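Local coordinates for putative esterase aq_1494 (Aquifex aeolicus, PDB 2EGR), which probably hydrolyses fatty acyl-CoA thioesters, as a hot-dog-fold member of the 4-hydroxybenzoyl-CoA thioesterase family, at residues A[42-45]-A[46-50]; A[92-96]-A[97-101]. All coordinates share one frame; numbering follows the deposited sequence.

Contact 1. Residues A[42-45]-A[46-50]; sequences FPYS and KMRDM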
ATOM      1  N   PHE A  42      -3.831 -10.478  24.853  1.00 28.43           N
ATOM      2  CA  PHE A  42      -5.096  -9.769  24.615  1.00 27.76           C
ATOM      3  C   PHE A  42      -4.981  -9.110  23.247  1.00 27.78           C
ATOM      4  O   PHE A  42      -4.793  -7.887  23.170  1.00 26.71           O
ATOM      5  CB  PHE A  42      -5.359  -8.712  25.710  1.00 28.50           C
ATOM      6  CG  PHE A  42      -6.799  -8.201  25.780  1.00 28.38           C
ATOM      7  CD1 PHE A  42      -7.736  -8.475  24.774  1.00 31.59           C
ATOM      8  CD2 PHE A  42      -7.211  -7.426  26.872  1.00 32.04           C
ATOM      9  CE1 PHE A  42      -9.056  -7.996  24.856  1.00 30.45           C
ATOM     10  CE2 PHE A  42      -8.523  -6.928  26.956  1.00 30.92           C
ATOM     11  CZ  PHE A  42      -9.447  -7.227  25.944  1.00 30.90           C
ATOM     12  N   PRO A  43      -5.089  -9.920  22.164  1.00 26.92           N
ATOM     13  CA  PRO A  43      -4.859  -9.331  20.848  1.00 26.91           C
ATOM     14  C   PRO A  43      -5.962  -8.334  20.531  1.00 27.26           C
ATOM     15  O   PRO A  43      -7.103  -8.473  21.044  1.00 25.89           O
ATOM     16  CB  PRO A  43      -4.949 -10.529  19.886  1.00 27.37           C
ATOM     17  CG  PRO A  43      -4.979 -11.776  20.747  1.00 27.84           C
ATOM     18  CD  PRO A  43      -5.484 -11.344  22.089  1.00 27.90           C
ATOM     19  N   TYR A  44      -5.618  -7.340  19.696  1.00 26.32           N
ATOM     20  CA  TYR A  44      -6.573  -6.349  19.237  1.00 26.51           C
ATOM     21  C   TYR A  44      -7.843  -6.977  18.654  1.00 26.54           C
ATOM     22  O   TYR A  44      -8.923  -6.458  18.876  1.00 25.98           O
ATOM     23  CB  TYR A  44      -5.913  -5.378  18.253  1.00 26.67           C
ATOM     24  CG  TYR A  44      -6.835  -4.262  17.812  1.00 27.54           C
ATOM     25  CD1 TYR A  44      -7.523  -3.486  18.759  1.00 27.26           C
ATOM     26  CD2 TYR A  44      -7.047  -3.997  16.463  1.00 26.90           C
ATOM     27  CE1 TYR A  44      -8.395  -2.463  18.372  1.00 28.47           C
ATOM     28  CE2 TYR A  44      -7.918  -2.952  16.073  1.00 28.33           C
ATOM     29  CZ  TYR A  44      -8.581  -2.207  17.030  1.00 28.12           C
ATOM     30  OH  TYR A  44      -9.457  -1.204  16.664  1.00 30.04           O
ATOM     31  N   SER A  45      -7.709  -8.093  17.928  1.00 27.34           N
ATOM     32  CA  SER A  45      -8.853  -8.805  17.357  1.00 29.06           C
ATOM     33  C   SER A  45      -9.925  -9.156  18.412  1.00 29.71           C
ATOM     34  O   SER A  45     -11.109  -8.994  18.144  1.00 30.68           O
ATOM     35  CB  SER A  45      -8.420 -10.058  16.551  1.00 28.79           C
ATOM     36  OG  SER A  45      -7.722 -11.002  17.373  1.00 30.09           O
ATOM     37  N   LYS A  46      -9.498  -9.599  19.600  1.00 31.18           N
ATOM     38  CA  LYS A  46     -10.414  -9.842  20.745  1.00 31.93           C
ATOM     39  C   LYS A  46     -11.052  -8.561  21.316  1.00 31.42           C
ATOM     40  O   LYS A  46     -12.210  -8.579  21.718  1.00 32.64           O
ATOM     41  CB  LYS A  46      -9.729 -10.656  21.852  1.00 33.13           C
ATOM     42  CG  LYS A  46     -10.723 -11.399  22.780  1.00 36.38           C
ATOM     43  CD  LYS A  46     -11.939 -11.937  21.989  1.00 40.03           C
ATOM     44  CE  LYS A  46     -12.962 -12.662  22.857  1.00 39.63           C
ATOM     45  NZ  LYS A  46     -12.563 -14.104  23.034  1.00 43.11           N
ATOM     46  N   MET A  47     -10.307  -7.461  21.350  1.00 30.04           N
ATOM     47  CA  MET A  47     -10.885  -6.138  21.630  1.00 27.57           C
ATOM     48  C   MET A  47     -12.018  -5.774  20.671  1.00 30.48           C
ATOM     49  O   MET A  47     -13.075  -5.306  21.112  1.00 30.50           O
ATOM     50  CB  MET A  47      -9.823  -5.038  21.626  1.00 27.93           C
ATOM     51  CG  MET A  47      -8.847  -5.124  22.791  1.00 26.67           C
ATOM     52  SD  MET A  47      -7.606  -3.875  22.748  1.00 17.23           S
ATOM     53  CE  MET A  47      -6.340  -4.591  23.782  1.00 26.47           C
ATOM     54  N   ARG A  48     -11.798  -5.995  19.372  1.00 31.74           N
ATOM     55  CA  ARG A  48     -12.809  -5.740  18.329  1.00 34.07           C
ATOM     56  C   ARG A  48     -14.045  -6.625  18.467  1.00 35.28           C
ATOM     57  O   ARG A  48     -15.140  -6.203  18.099  1.00 35.61           O
ATOM     58  CB  ARG A  48     -12.220  -5.901  16.908  1.00 33.56           C
ATOM     59  CG  ARG A  48     -11.062  -4.957  16.589  1.00 34.27           C
ATOM     60  CD  ARG A  48     -10.608  -5.093  15.145  1.00 34.13           C
ATOM     61  NE  ARG A  48     -11.546  -4.483  14.196  1.00 33.34           N
ATOM     62  CZ  ARG A  48     -12.138  -5.123  13.188  1.00 33.28           C
ATOM     63  NH1 ARG A  48     -11.930  -6.424  12.991  1.00 34.46           N
ATOM     64  NH2 ARG A  48     -12.959  -4.456  12.381  1.00 33.31           N
ATOM     65  N   ASP A  49     -13.853  -7.854  18.971  1.00 37.44           N
ATOM     66  CA  ASP A  49     -14.952  -8.786  19.271  1.00 39.31           C
ATOM     67  C   ASP A  49     -15.839  -8.278  20.401  1.00 39.53           C
ATOM     68  O   ASP A  49     -16.997  -8.660  20.476  1.00 40.31           O
ATOM     69  CB  ASP A  49     -14.428 -10.177  19.670  1.00 39.55           C
ATOM     70  CG  ASP A  49     -13.730 -10.903  18.531  1.00 42.14           C
ATOM     71  OD1 ASP A  49     -13.869 -10.497  17.345  1.00 44.33           O
ATOM     72  OD2 ASP A  49     -13.030 -11.899  18.835  1.00 44.48           O
ATOM     73  N   MET A  50     -15.287  -7.466  21.300  1.00 39.87           N
ATOM     74  CA  MET A  50     -16.083  -6.877  22.392  1.00 40.63           C
ATOM     75  C   MET A  50     -16.905  -5.710  21.848  1.00 40.03           C
ATOM     76  O   MET A  50     -17.910  -5.310  22.432  1.00 40.85           O
ATOM     77  CB  MET A  50     -15.195  -6.414  23.557  1.00 40.78           C
ATOM     78  CG  MET A  50     -13.879  -7.165  23.635  1.00 42.32           C
ATOM     79  SD  MET A  50     -13.195  -7.562  25.246  1.00 41.99           S
ATOM     80  CE  MET A  50     -14.156  -9.028  25.604  1.00 44.16           C
TER
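Where the chain enters the short helix 44-50, with Pro43 as its N-cap, Phe42 packs on Met47 and Tyr44 on Arg48. The Met47 chain, extended beyond CG, runs past the Phe42 ring: CG meets Phe42 CE1 at 3.5 Å, methyl CE makes a CH-pi contact over the ring centre, 4.2 Å from the Phe42 centroid, and Met47 SD stands farther off above the face, 5.0 Å from that centroid, a Met-aromatic contact. Met50 SD approaches the ring's edge, 3.8 Å from Phe42 CZ. In the hot-dog fold this helix follows the long helix 22-39, whose Leu37 touches both Tyr44 and Met47, while Val122 and Val125 of helix 120-126 pack on Phe42. Tyr44 swings its ring out opposite its backbone N (chi1 -176°) to meet Arg48, whose CG lies over one face, 3.9 Å from the Tyr44 centroid, and whose guanidinium plane is inclined by 44° to the ring. Replacing Tyr44 with an alanine would probably leave the aliphatic part of Arg48 without its aromatic platform and Val54 N without the hydroxyl that bonds it. On the backbone, Arg48 N bonds Tyr44 O (3.0 Å) and Asp49 N bonds Ser45 O (3.1 Å). Ser45 OG bonds Asp70 of the second subunit.

Contact 2. Residues A[92-96]-A[97-101]; sequences IVFKE and DIAVA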
ATOM      1  N   ILE A  92      11.289   3.335  18.789  1.00 18.98           N
ATOM      2  CA  ILE A  92      12.574   3.555  18.156  1.00 20.01           C
ATOM      3  C   ILE A  92      12.845   2.427  17.162  1.00 19.90           C
ATOM      4  O   ILE A  92      12.700   1.249  17.490  1.00 18.23           O
ATOM      5  CB  ILE A  92      13.774   3.659  19.170  1.00 21.11           C
ATOM      6  CG1 ILE A  92      13.485   4.749  20.204  1.00 23.46           C
ATOM      7  CG2 ILE A  92      15.055   3.989  18.429  1.00 22.13           C
ATOM      8  CD1 ILE A  92      14.104   4.487  21.588  1.00 29.31           C
ATOM      9  N   VAL A  93      13.192   2.810  15.943  1.00 19.22           N
ATOM     10  CA  VAL A  93      13.527   1.823  14.919  1.00 19.15           C
ATOM     11  C   VAL A  93      15.023   1.660  14.857  1.00 19.55           C
ATOM     12  O   VAL A  93      15.751   2.619  14.560  1.00 20.83           O
ATOM     13  CB  VAL A  93      12.962   2.208  13.536  1.00 18.97           C
ATOM     14  CG1 VAL A  93      13.380   1.131  12.486  1.00 18.17           C
ATOM     15  CG2 VAL A  93      11.435   2.370  13.620  1.00 17.61           C
ATOM     16  N   PHE A  94      15.494   0.450  15.170  1.00 19.84           N
ATOM     17  CA  PHE A  94      16.920   0.136  15.110  1.00 21.09           C
ATOM     18  C   PHE A  94      17.314  -0.709  13.921  1.00 22.15           C
ATOM     19  O   PHE A  94      16.625  -1.665  13.562  1.00 21.64           O
ATOM     20  CB  PHE A  94      17.365  -0.615  16.379  1.00 21.39           C
ATOM     21  CG  PHE A  94      17.424   0.252  17.598  1.00 20.41           C
ATOM     22  CD1 PHE A  94      18.518   1.096  17.811  1.00 23.49           C
ATOM     23  CD2 PHE A  94      16.389   0.242  18.515  1.00 22.19           C
ATOM     24  CE1 PHE A  94      18.571   1.915  18.945  1.00 23.18           C
ATOM     25  CE2 PHE A  94      16.435   1.053  19.653  1.00 22.81           C
ATOM     26  CZ  PHE A  94      17.528   1.882  19.862  1.00 21.32           C
ATOM     27  N   LYS A  95      18.454  -0.367  13.334  1.00 23.49           N
ATOM     28  CA  LYS A  95      19.120  -1.228  12.372  1.00 24.47           C
ATOM     29  C   LYS A  95      20.595  -1.370  12.767  1.00 25.90           C
ATOM     30  O   LYS A  95      21.348  -0.392  12.815  1.00 24.70           O
ATOM     31  CB  LYS A  95      18.956  -0.631  10.968  1.00 25.11           C
ATOM     32  CG  LYS A  95      19.770  -1.282   9.858  1.00 24.66           C
ATOM     33  CD  LYS A  95      19.751  -0.352   8.625  1.00 25.28           C
ATOM     34  CE  LYS A  95      20.724  -0.819   7.590  1.00 27.65           C
ATOM     35  NZ  LYS A  95      20.664  -0.133   6.247  1.00 27.77           N
ATOM     36  N   GLU A  96      21.004  -2.605  13.033  1.00 28.56           N
ATOM     37  CA  GLU A  96      22.333  -2.867  13.581  1.00 30.83           C
ATOM     38  C   GLU A  96      22.490  -2.011  14.859  1.00 31.46           C
ATOM     39  O   GLU A  96      21.604  -2.032  15.708  1.00 32.12           O
ATOM     40  CB  GLU A  96      23.405  -2.694  12.504  1.00 31.72           C
ATOM     41  CG  GLU A  96      23.510  -3.997  11.692  1.00 36.83           C
ATOM     42  CD  GLU A  96      23.892  -3.819  10.241  1.00 42.65           C
ATOM     43  OE1 GLU A  96      23.509  -2.815   9.601  1.00 45.72           O
ATOM     44  OE2 GLU A  96      24.571  -4.727   9.719  1.00 46.60           O
ATOM     45  N   ASP A  97      23.546  -1.251  15.047  1.00 32.37           N
ATOM     46  CA  ASP A  97      23.583  -0.584  16.367  1.00 34.57           C
ATOM     47  C   ASP A  97      22.645   0.647  16.452  1.00 32.98           C
ATOM     48  O   ASP A  97      22.431   1.232  17.533  1.00 32.88           O
ATOM     49  CB  ASP A  97      25.029  -0.250  16.802  1.00 35.63           C
ATOM     50  CG  ASP A  97      25.691  -1.385  17.617  1.00 40.27           C
ATOM     51  OD1 ASP A  97      26.825  -1.178  18.124  1.00 43.40           O
ATOM     52  OD2 ASP A  97      25.081  -2.483  17.745  1.00 45.95           O
ATOM     53  N   ILE A  98      22.041   0.986  15.313  1.00 31.47           N
ATOM     54  CA  ILE A  98      21.735   2.382  15.004  1.00 29.98           C
ATOM     55  C   ILE A  98      20.254   2.716  14.991  1.00 28.94           C
ATOM     56  O   ILE A  98      19.463   2.031  14.332  1.00 28.19           O
ATOM     57  CB  ILE A  98      22.394   2.804  13.645  1.00 30.56           C
ATOM     58  CG1 ILE A  98      23.883   2.393  13.560  1.00 32.25           C
ATOM     59  CG2 ILE A  98      22.152   4.302  13.348  1.00 30.69           C
ATOM     60  CD1 ILE A  98      24.769   2.860  14.714  1.00 34.66           C
ATOM     61  N   ALA A  99      19.894   3.767  15.728  1.00 26.88           N
ATOM     62  CA  ALA A  99      18.554   4.350  15.646  1.00 26.05           C
ATOM     63  C   ALA A  99      18.361   5.071  14.303  1.00 25.74           C
ATOM     64  O   ALA A  99      19.017   6.084  13.992  1.00 25.21           O
ATOM     65  CB  ALA A  99      18.277   5.270  16.829  1.00 26.09           C
ATOM     66  N   VAL A 100      17.439   4.525  13.516  1.00 24.46           N
ATOM     67  CA  VAL A 100      17.218   4.909  12.133  1.00 23.95           C
ATOM     68  C   VAL A 100      15.964   5.825  12.041  1.00 22.73           C
ATOM     69  O   VAL A 100      15.806   6.612  11.091  1.00 21.78           O
ATOM     70  CB  VAL A 100      17.140   3.555  11.339  1.00 24.67           C
ATOM     71  CG1 VAL A 100      15.890   3.344  10.570  1.00 26.58           C
ATOM     72  CG2 VAL A 100      18.448   3.215  10.614  1.00 24.50           C
ATOM     73  N   ALA A 101      15.076   5.712  13.030  1.00 20.81           N
ATOM     74  CA  ALA A 101      13.925   6.592  13.159  1.00 21.74           C
ATOM     75  C   ALA A 101      13.356   6.528  14.565  1.00 22.32           C
ATOM     76  O   ALA A 101      13.576   5.545  15.303  1.00 23.66           O
ATOM     77  CB  ALA A 101      12.829   6.209  12.117  1.00 20.94           C
TER
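Strands 92-95 and 98-101 run antiparallel, their short axes 127° apart, joined by a type II' turn from Lys95 to Ile98. At the turn Lys95 and Ile98 form a hydrogen-bonded pair: Lys95 N gives a nearly straight bond to Ile98 O at 2.8 Å, whereas Ile98 N comes to Lys95 O at 2.9 Å from well above the carbonyl plane. Farther from the turn Val93 faces two residues, its N bonding Ala101 O at 2.8 Å and its O accepting the N-H of Val100.

Phe94 and Ala99, a non-hydrogen-bonded pair, share one face of the sheet. The Phe94 side chain turns back beside its own N (chi1 -72°), which lays the CD1-CE1 side of the ring along the opposite strand; CE1 is 4.0 Å from Ala99 CB. Ile92 CG2 rests over one face of this ring, offset toward the rim, and also meets Ala99 CB at 3.8 Å, so that the alanine methyl, Ile92 CG2 and the ring form a three-way cluster. His76 of strand 72-82 also meets the Phe94 ring.

On the face of Val93, Lys95 and Ala101, Val93 CG1, anti to its own N, meets CG1 of Val100, the bulge residue, at 3.9 Å, and the second methyl of Val100, CG2, lies 3.9 Å from Lys95 CB. The Lys95 chain then runs on, fully extended, to a salt bridge with Asp71. Val93 and Ala101 turn this face toward helix 22-39, touching Phe29 and Tyr25 respectively.

The extra residue beside Val93 shifts the register by one: a classic beta bulge, formed by Val100 and Ala101, in a tight two-residue beta hairpin between neighbouring strands of the antiparallel hot-dog sheet, which wraps round its long central helix.

In the fold
Contact 1 closes before contact 2 opens along the chain, and the two lie on opposite sides of the chain's centre, 30 Å apart between their centres and about 19 Å between nearest atoms. Helix 22-39 relates them: residues 42-50 meet it at Leu37, near its C-terminal end, whereas the hairpin 92-101 touches Tyr25 and Phe29 nearer its start. Their surroundings differ too. Contact 1 meets two other subunits, with Gln17 of the third packing on Tyr44 and Arg48, but no other protein chain of the assembly touches contact 2. Both lie away from Asp15, the predicted active-site residue.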